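Local coordinates for protein CofB (PDB 5AX6) that serves as a homotrimeric minor pilin of the CFA/III type IVb pilus of enterotoxigenic Escherichia coli and probably helps to start pilus assembly, at residues 181-186 against 193-198; 386-391 against 484-489. All coordinates share one frame; numbering follows the deposited sequence. Where two conformers were deposited one is given.

Interaction 1. Residues 181-186 against 193-198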
ATOM      1  N   TYR A 181      -3.254 -31.515  31.740  1.00 22.89           N
ATOM      2  CA  TYR A 181      -3.518 -32.343  32.909  1.00 22.51           C
ATOM      3  C   TYR A 181      -3.122 -33.776  32.634  1.00 24.59           C
ATOM      4  O   TYR A 181      -3.203 -34.250  31.500  1.00 23.00           O
ATOM      5  CB  TYR A 181      -4.999 -32.292  33.304  1.00 18.98           C
ATOM      6  CG  TYR A 181      -5.400 -31.092  34.114  1.00 23.75           C
ATOM      7  CD1 TYR A 181      -5.738 -31.220  35.454  1.00 25.28           C
ATOM      8  CD2 TYR A 181      -5.432 -29.826  33.550  1.00 22.49           C
ATOM      9  CE1 TYR A 181      -6.113 -30.118  36.206  1.00 26.17           C
ATOM     10  CE2 TYR A 181      -5.805 -28.719  34.284  1.00 24.22           C
ATOM     11  CZ  TYR A 181      -6.148 -28.871  35.614  1.00 31.93           C
ATOM     12  OH  TYR A 181      -6.515 -27.769  36.349  1.00 27.82           O
ATOM     13  N   VAL A 182      -2.708 -34.474  33.686  1.00 21.72           N
ATOM     14  CA  VAL A 182      -2.503 -35.910  33.600  1.00 23.71           C
ATOM     15  C   VAL A 182      -3.843 -36.605  33.824  1.00 24.48           C
ATOM     16  O   VAL A 182      -4.574 -36.276  34.770  1.00 27.71           O
ATOM     17  CB  VAL A 182      -1.471 -36.398  34.637  1.00 24.39           C
ATOM     18  CG1 VAL A 182      -1.378 -37.911  34.625  1.00 27.36           C
ATOM     19  CG2 VAL A 182      -0.117 -35.769  34.365  1.00 32.28           C
ATOM     20  N   VAL A 183      -4.183 -37.549  32.952  1.00 21.10           N
ATOM     21  CA  VAL A 183      -5.408 -38.308  33.136  1.00 22.21           C
ATOM     22  C   VAL A 183      -5.102 -39.798  33.167  1.00 21.44           C
ATOM     23  O   VAL A 183      -4.027 -40.225  32.759  1.00 23.38           O
ATOM     24  CB  VAL A 183      -6.450 -37.982  32.038  1.00 25.91           C
ATOM     25  CG1 VAL A 183      -6.881 -36.514  32.163  1.00 19.83           C
ATOM     26  CG2 VAL A 183      -5.898 -38.272  30.637  1.00 21.77           C
ATOM     27  N   GLU A 184      -6.044 -40.577  33.678  1.00 23.19           N
ATOM     28  CA  GLU A 184      -5.833 -41.999  33.837  1.00 26.55           C
ATOM     29  C   GLU A 184      -7.126 -42.762  33.633  1.00 28.52           C
ATOM     30  O   GLU A 184      -8.227 -42.221  33.792  1.00 23.80           O
ATOM     31  CB  GLU A 184      -5.256 -42.307  35.230  1.00 23.65           C
ATOM     32  CG  GLU A 184      -6.196 -41.920  36.361  1.00 24.98           C
ATOM     33  CD  GLU A 184      -5.611 -42.156  37.750  1.00 32.77           C
ATOM     34  OE1 GLU A 184      -4.678 -41.425  38.154  1.00 29.85           O
ATOM     35  OE2 GLU A 184      -6.098 -43.075  38.442  1.00 28.10           O
ATOM     36  N   ARG A 185      -6.991 -44.029  33.278  1.00 28.00           N
ATOM     37  CA  ARG A 185      -8.135 -44.918  33.275  1.00 29.87           C
ATOM     38  C   ARG A 185      -7.669 -46.295  33.708  1.00 34.72           C
ATOM     39  O   ARG A 185      -6.482 -46.623  33.601  1.00 31.24           O
ATOM     40  CB  ARG A 185      -8.802 -44.966  31.905  1.00 25.77           C
ATOM     41  CG  ARG A 185      -7.900 -45.414  30.788  1.00 24.52           C
ATOM     42  CD  ARG A 185      -8.604 -45.275  29.455  1.00 27.06           C
ATOM     43  NE  ARG A 185      -7.745 -45.645  28.338  1.00 27.43           N
ATOM     44  CZ  ARG A 185      -8.104 -45.573  27.064  1.00 33.37           C
ATOM     45  NH1 ARG A 185      -9.315 -45.129  26.733  1.00 32.38           N
ATOM     46  NH2 ARG A 185      -7.249 -45.931  26.116  1.00 29.72           N
ATOM     47  N   ASN A 186      -8.607 -47.086  34.214  1.00 32.98           N
ATOM     48  CA  ASN A 186      -8.282 -48.395  34.758  1.00 42.30           C
ATOM     49  C   ASN A 186      -8.157 -49.422  33.649  1.00 36.52           C
ATOM     50  O   ASN A 186      -7.457 -50.418  33.792  1.00 45.46           O
ATOM     51  CB  ASN A 186      -9.341 -48.822  35.782  1.00 37.56           C
ATOM     52  CG  ASN A 186      -9.363 -47.915  37.001  1.00 39.80           C
ATOM     53  OD1 ASN A 186      -8.329 -47.371  37.394  1.00 38.31           O
ATOM     54  ND2 ASN A 186     -10.547 -47.733  37.599  1.00 36.65           N
ATOM     55  N   TRP A 193     -11.702 -42.394  31.242  1.00 24.04           N
ATOM     56  CA  TRP A 193     -10.747 -41.344  31.604  1.00 22.04           C
ATOM     57  C   TRP A 193     -11.201 -40.500  32.789  1.00 24.04           C
ATOM     58  O   TRP A 193     -12.366 -40.131  32.880  1.00 26.14           O
ATOM     59  CB  TRP A 193     -10.508 -40.411  30.410  1.00 23.88           C
ATOM     60  CG  TRP A 193      -9.759 -41.028  29.280  1.00 24.99           C
ATOM     61  CD1 TRP A 193     -10.235 -41.297  28.020  1.00 18.32           C
ATOM     62  CD2 TRP A 193      -8.389 -41.443  29.291  1.00 26.05           C
ATOM     63  NE1 TRP A 193      -9.237 -41.849  27.249  1.00 20.36           N
ATOM     64  CE2 TRP A 193      -8.094 -41.951  28.006  1.00 27.32           C
ATOM     65  CE3 TRP A 193      -7.380 -41.434  30.261  1.00 25.21           C
ATOM     66  CZ2 TRP A 193      -6.838 -42.455  27.673  1.00 28.38           C
ATOM     67  CZ3 TRP A 193      -6.131 -41.925  29.926  1.00 24.82           C
ATOM     68  CH2 TRP A 193      -5.870 -42.430  28.642  1.00 27.44           C
ATOM     69  N   ARG A 194     -10.268 -40.171  33.679  1.00 24.53           N
ATOM     70  CA  ARG A 194     -10.540 -39.248  34.775  1.00 22.50           C
ATOM     71  C   ARG A 194      -9.263 -38.499  35.125  1.00 17.85           C
ATOM     72  O   ARG A 194      -8.166 -38.951  34.801  1.00 23.71           O
ATOM     73  CB  ARG A 194     -11.065 -39.992  36.008  1.00 22.46           C
ATOM     74  CG  ARG A 194     -10.023 -40.941  36.589  1.00 24.25           C
ATOM     75  CD  ARG A 194     -10.406 -41.512  37.959  1.00 30.86           C
ATOM     76  NE  ARG A 194      -9.427 -42.524  38.349  1.00 32.41           N
ATOM     77  CZ  ARG A 194      -9.478 -43.795  37.957  1.00 34.22           C
ATOM     78  NH1 ARG A 194     -10.485 -44.221  37.198  1.00 29.73           N
ATOM     79  NH2 ARG A 194      -8.528 -44.641  38.335  1.00 40.78           N
ATOM     80  N   LEU A 195      -9.399 -37.352  35.777  1.00 22.20           N
ATOM     81  CA  LEU A 195      -8.226 -36.601  36.207  1.00 19.73           C
ATOM     82  C   LEU A 195      -7.410 -37.412  37.212  1.00 25.67           C
ATOM     83  O   LEU A 195      -7.950 -37.974  38.160  1.00 21.98           O
ATOM     84  CB  LEU A 195      -8.635 -35.260  36.815  1.00 22.80           C
ATOM     85  CG  LEU A 195      -9.340 -34.295  35.866  1.00 27.98           C
ATOM     86  CD1 LEU A 195      -9.842 -33.082  36.632  1.00 25.53           C
ATOM     87  CD2 LEU A 195      -8.377 -33.867  34.762  1.00 21.91           C
ATOM     88  N   THR A 196      -6.113 -37.497  36.979  1.00 24.52           N
ATOM     89  CA  THR A 196      -5.215 -38.052  37.978  1.00 30.20           C
ATOM     90  C   THR A 196      -5.170 -37.078  39.150  1.00 29.41           C
ATOM     91  O   THR A 196      -5.159 -35.866  38.939  1.00 23.63           O
ATOM     92  CB  THR A 196      -3.811 -38.281  37.395  1.00 27.20           C
ATOM     93  OG1 THR A 196      -3.878 -39.320  36.408  1.00 26.43           O
ATOM     94  CG2 THR A 196      -2.817 -38.676  38.493  1.00 29.12           C
ATOM     95  N   THR A 197      -5.185 -37.590  40.381  1.00 25.98           N
ATOM     96  CA  THR A 197      -5.157 -36.707  41.549  1.00 28.05           C
ATOM     97  C   THR A 197      -4.046 -37.072  42.531  1.00 32.74           C
ATOM     98  O   THR A 197      -3.633 -38.228  42.625  1.00 30.17           O
ATOM     99  CB  THR A 197      -6.489 -36.728  42.345  1.00 32.07           C
ATOM    100  OG1 THR A 197      -6.782 -38.072  42.743  1.00 33.88           O
ATOM    101  CG2 THR A 197      -7.657 -36.158  41.519  1.00 27.23           C
ATOM    102  N   ILE A 198      -3.581 -36.055  43.247  1.00 31.58           N
ATOM    103  CA  ILE A 198      -2.621 -36.193  44.335  1.00 36.53           C
ATOM    104  C   ILE A 198      -3.280 -35.617  45.583  1.00 32.01           C
ATOM    105  O   ILE A 198      -3.476 -34.404  45.678  1.00 36.73           O
ATOM    106  CB  ILE A 198      -1.304 -35.443  44.051  1.00 43.00           C
ATOM    107  CG1 ILE A 198      -0.650 -35.947  42.761  1.00 32.05           C
ATOM    108  CG2 ILE A 198      -0.354 -35.563  45.234  1.00 48.60           C
ATOM    109  CD1 ILE A 198      -0.329 -37.414  42.774  1.00 38.34           C
TER
HETATM  110  O   HOH W   1      -5.264 -40.443  40.627  1.00 29.48           O
HETATM  111  O   HOH W   2     -11.125 -45.636  34.872  1.00 33.93           O

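Interaction 2. Residues 386-391 against 484-489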
ATOM      1  N   GLN A 386      26.160  17.380 -12.585  1.00 24.14           N
ATOM      2  CA  GLN A 386      24.976  16.991 -11.823  1.00 20.73           C
ATOM      3  C   GLN A 386      25.318  15.941 -10.791  1.00 22.40           C
ATOM      4  O   GLN A 386      26.313  15.226 -10.930  1.00 25.44           O
ATOM      5  CB  GLN A 386      23.884  16.458 -12.759  1.00 22.40           C
ATOM      6  CG  GLN A 386      24.288  15.206 -13.538  1.00 20.81           C
ATOM      7  CD  GLN A 386      24.979  15.522 -14.873  1.00 25.46           C
ATOM      8  OE1 GLN A 386      25.733  16.486 -14.988  1.00 22.73           O
ATOM      9  NE2 GLN A 386      24.722  14.700 -15.880  1.00 17.72           N
ATOM     10  N   ASP A 387      24.498  15.854  -9.744  1.00 25.46           N
ATOM     11  CA  ASP A 387      24.596  14.759  -8.786  1.00 29.23           C
ATOM     12  C   ASP A 387      23.729  13.615  -9.269  1.00 28.55           C
ATOM     13  O   ASP A 387      22.591  13.831  -9.660  1.00 31.69           O
ATOM     14  CB  ASP A 387      24.145  15.197  -7.392  1.00 34.45           C
ATOM     15  CG  ASP A 387      25.051  16.250  -6.796  1.00 40.52           C
ATOM     16  OD1 ASP A 387      26.286  16.103  -6.905  1.00 47.27           O
ATOM     17  OD2 ASP A 387      24.525  17.229  -6.232  1.00 47.51           O
ATOM     18  N   CYS A 388      24.254  12.400  -9.245  1.00 21.66           N
ATOM     19  CA  CYS A 388      23.455  11.268  -9.691  1.00 23.37           C
ATOM     20  C   CYS A 388      22.617  10.744  -8.538  1.00 23.15           C
ATOM     21  O   CYS A 388      22.984  10.918  -7.379  1.00 23.85           O
ATOM     22  CB  CYS A 388      24.354  10.186 -10.277  1.00 26.46           C
ATOM     23  SG  CYS A 388      25.074  10.771 -11.854  1.00 33.61           S
ATOM     24  N   PRO A 389      21.476  10.115  -8.854  1.00 22.24           N
ATOM     25  CA  PRO A 389      20.593   9.599  -7.798  1.00 19.96           C
ATOM     26  C   PRO A 389      21.106   8.299  -7.201  1.00 20.88           C
ATOM     27  O   PRO A 389      22.120   7.763  -7.653  1.00 22.43           O
ATOM     28  CB  PRO A 389      19.258   9.388  -8.529  1.00 22.90           C
ATOM     29  CG  PRO A 389      19.657   9.116  -9.946  1.00 23.91           C
ATOM     30  CD  PRO A 389      20.900   9.946 -10.200  1.00 23.07           C
ATOM     31  N   VAL A 390      20.404   7.797  -6.184  1.00 20.88           N
ATOM     32  CA  VAL A 390      20.760   6.540  -5.550  1.00 20.11           C
ATOM     33  C   VAL A 390      20.665   5.398  -6.553  1.00 26.47           C
ATOM     34  O   VAL A 390      19.765   5.364  -7.387  1.00 25.38           O
ATOM     35  CB  VAL A 390      19.847   6.238  -4.333  1.00 17.52           C
ATOM     36  CG1 VAL A 390      20.115   4.849  -3.784  1.00 22.33           C
ATOM     37  CG2 VAL A 390      20.027   7.303  -3.248  1.00 22.54           C
ATOM     38  N   SER A 391      21.608   4.466  -6.485  0.56 24.26           N
ATOM     39  CA  SER A 391      21.556   3.294  -7.343  0.56 26.83           C
ATOM     40  C   SER A 391      21.722   2.040  -6.502  0.56 26.05           C
ATOM     41  O   SER A 391      22.278   2.089  -5.405  0.56 25.76           O
ATOM     42  CB  SER A 391      22.632   3.365  -8.432  0.56 28.36           C
ATOM     43  OG  SER A 391      23.928   3.382  -7.861  0.56 28.80           O
ATOM     44  N   THR A 484      21.898  15.844 -20.830  1.00 16.28           N
ATOM     45  CA  THR A 484      22.567  15.461 -19.602  1.00 16.39           C
ATOM     46  C   THR A 484      21.788  14.339 -18.925  1.00 18.32           C
ATOM     47  O   THR A 484      20.550  14.358 -18.916  1.00 16.05           O
ATOM     48  CB  THR A 484      22.697  16.660 -18.635  1.00 23.94           C
ATOM     49  OG1 THR A 484      21.394  17.117 -18.236  1.00 17.60           O
ATOM     50  CG2 THR A 484      23.463  17.796 -19.300  1.00 25.81           C
ATOM     51  N   TRP A 485      22.502  13.364 -18.359  1.00 15.32           N
ATOM     52  CA  TRP A 485      21.841  12.244 -17.696  1.00 16.93           C
ATOM     53  C   TRP A 485      22.882  11.527 -16.842  1.00 16.93           C
ATOM     54  O   TRP A 485      24.038  11.933 -16.823  1.00 21.09           O
ATOM     55  CB  TRP A 485      21.183  11.292 -18.720  1.00 16.27           C
ATOM     56  CG  TRP A 485      22.117  10.426 -19.551  1.00 15.68           C
ATOM     57  CD1 TRP A 485      22.312   9.077 -19.412  1.00 14.47           C
ATOM     58  CD2 TRP A 485      22.949  10.838 -20.656  1.00 15.18           C
ATOM     59  NE1 TRP A 485      23.214   8.635 -20.352  1.00 16.15           N
ATOM     60  CE2 TRP A 485      23.622   9.689 -21.120  1.00 15.40           C
ATOM     61  CE3 TRP A 485      23.186  12.064 -21.295  1.00 17.53           C
ATOM     62  CZ2 TRP A 485      24.525   9.726 -22.192  1.00 15.54           C
ATOM     63  CZ3 TRP A 485      24.096  12.099 -22.360  1.00 17.26           C
ATOM     64  CH2 TRP A 485      24.745  10.931 -22.796  1.00 15.63           C
ATOM     65  N   CYS A 486      22.479  10.495 -16.111  1.00 14.74           N
ATOM     66  CA  CYS A 486      23.457   9.685 -15.381  1.00 14.94           C
ATOM     67  C   CYS A 486      23.356   8.256 -15.870  1.00 17.86           C
ATOM     68  O   CYS A 486      22.268   7.806 -16.253  1.00 19.09           O
ATOM     69  CB  CYS A 486      23.220   9.751 -13.861  1.00 19.97           C
ATOM     70  SG  CYS A 486      23.493  11.372 -13.124  1.00 24.08           S
ATOM     71  N   SER A 487      24.468   7.530 -15.841  1.00 15.22           N
ATOM     72  CA  SER A 487      24.501   6.191 -16.415  1.00 18.07           C
ATOM     73  C   SER A 487      25.632   5.348 -15.835  1.00 18.75           C
ATOM     74  O   SER A 487      26.649   5.883 -15.401  1.00 17.62           O
ATOM     75  CB  SER A 487      24.664   6.279 -17.935  1.00 18.88           C
ATOM     76  OG  SER A 487      24.619   5.001 -18.545  1.00 18.55           O
ATOM     77  N   THR A 488      25.450   4.032 -15.849  1.00 20.37           N
ATOM     78  CA  THR A 488      26.549   3.124 -15.538  1.00 20.31           C
ATOM     79  C   THR A 488      27.542   3.081 -16.699  1.00 25.50           C
ATOM     80  O   THR A 488      28.682   2.655 -16.528  1.00 24.70           O
ATOM     81  CB  THR A 488      26.052   1.718 -15.246  1.00 23.60           C
ATOM     82  OG1 THR A 488      25.152   1.310 -16.285  1.00 23.66           O
ATOM     83  CG2 THR A 488      25.324   1.689 -13.912  1.00 23.24           C
ATOM     84  N   GLU A 489      27.101   3.515 -17.878  1.00 19.88           N
ATOM     85  CA  GLU A 489      27.992   3.653 -19.033  1.00 24.94           C
ATOM     86  C   GLU A 489      28.825   4.913 -18.832  1.00 22.71           C
ATOM     87  O   GLU A 489      28.284   5.999 -18.666  1.00 21.63           O
ATOM     88  CB  GLU A 489      27.188   3.728 -20.343  1.00 24.18           C
ATOM     89  CG  GLU A 489      26.269   2.524 -20.574  1.00 31.30           C
ATOM     90  CD  GLU A 489      25.345   2.694 -21.778  1.00 35.87           C
ATOM     91  OE1 GLU A 489      25.860   2.931 -22.897  1.00 38.82           O
ATOM     92  OE2 GLU A 489      24.106   2.584 -21.609  1.00 29.84           O
TER

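Interaction 1. Residues 181-186 against 193-198
Glu184 OE1 is gripped twice: Thr196 OG1 donates to it across 2.8 Å, on the anti lone pair, and a water that also accepts from Thr197 N gives it a second bond. Glu184 OE2 takes Arg194 NH2 in a salt bridge of 2.9 Å, the two flat groups inclined by 59°. Arg194 NH2 also sends a nearly straight bond to Asn186 OD1, which lies in the guanidinium plane 2.9 Å away and receives Lys219 NZ as well. Replacing Arg194 by an alanine is likely to cost the Glu184 carboxylate its salt-bridge partner in the hairpin and leave Asn186 OD1 with Lys219 but without the guanidinium.

Beneath these side chains runs the antiparallel pairing of strands 179-185 and 194-198 in the pilin-domain sheet. Glu184 and Arg194 form a hydrogen-bonded pair, and Thr196 N reaches Val182 O just beyond it. With CG between the backbone N and the carbonyl carbon in both (chi1 63° in Glu184, nearly the same in Arg194), the two side chains rise from one face of the sheet and their ends meet.

Arg185 lies extended over the Trp193 indole, its guanidinium only 15° from parallel to the ring. Arg185 CD sits 3.7 Å from the centroid of the Trp193 six-membered ring in a CH-pi contact, while Val183 CG2 meets Trp193 CE3 at 3.5 Å. Asp124 OD2 takes a hydrogen bond from Trp193 NE1 and a salt bridge from Arg185 NH1, which is probably why these two donors, 3.3 Å apart and unable to bond each other, can lie side by side.

Interaction 2. Residues 386-391 against 484-489
Cys388 and Cys486 point their side chains at each other and join in a disulfide that pins the loop after strand 381-384 to the end of strand 478-487, within the beta-rich C-terminal domain of CofB. Each sulfur stands anti to its own carbonyl carbon, the two chi1 values within 3° of each other, and the torsion about the S-S bond is -88°, close to the relaxed right angle. The two half-cystines therefore approach with matching conformations, although one sits on an irregular loop and the other on a strand.

Gln386 comes in alongside. Gln386 CG, set between its backbone N and carbonyl carbon by chi1, comes to 3.9 Å from Cys486 SG; the bend at chi2 (-89°) then turns the amide toward the strand. There NE2 makes a weak bond to Trp485 O, and it also donates to Arg400 O; OE1 receives Trp453 NE1, so both ends of this buried amide are engaged and its rotation is fixed. Trp485 itself points away from the loop.

Strand 341-353 lies on one flank of strand 478-487 and strand 398-409 on the other, and Pro399 packs on both Cys388 and Gln386. Neighbouring subunits of the trimer also meet this region: Met335 of the second subunit packs on Gln386 and Thr484. On the other side of the disulfide from Gln386, the Pro389 ring brings CD to 4.2 Å from Cys486 SG.

The two contacts show how one long chain solves the same problem, holding neighbouring segments together, by different chemistry. Interaction 1 joins adjacent strands of a hairpin in the pilin domain and is only partly buried, with salt bridge, amide and water on one face of its sheet. Interaction 2 is buried in the C-terminal domain, where segments 93 residues apart are tied covalently and no strand pairing links them. The centres of interaction 1 and interaction 2 are about 75 Å apart, on opposite sides of the chain's centre, and the two share no strand. Both adjoin other subunits of the trimer, interaction 1 through Tyr181 alone and interaction 2 through residues of both its segments.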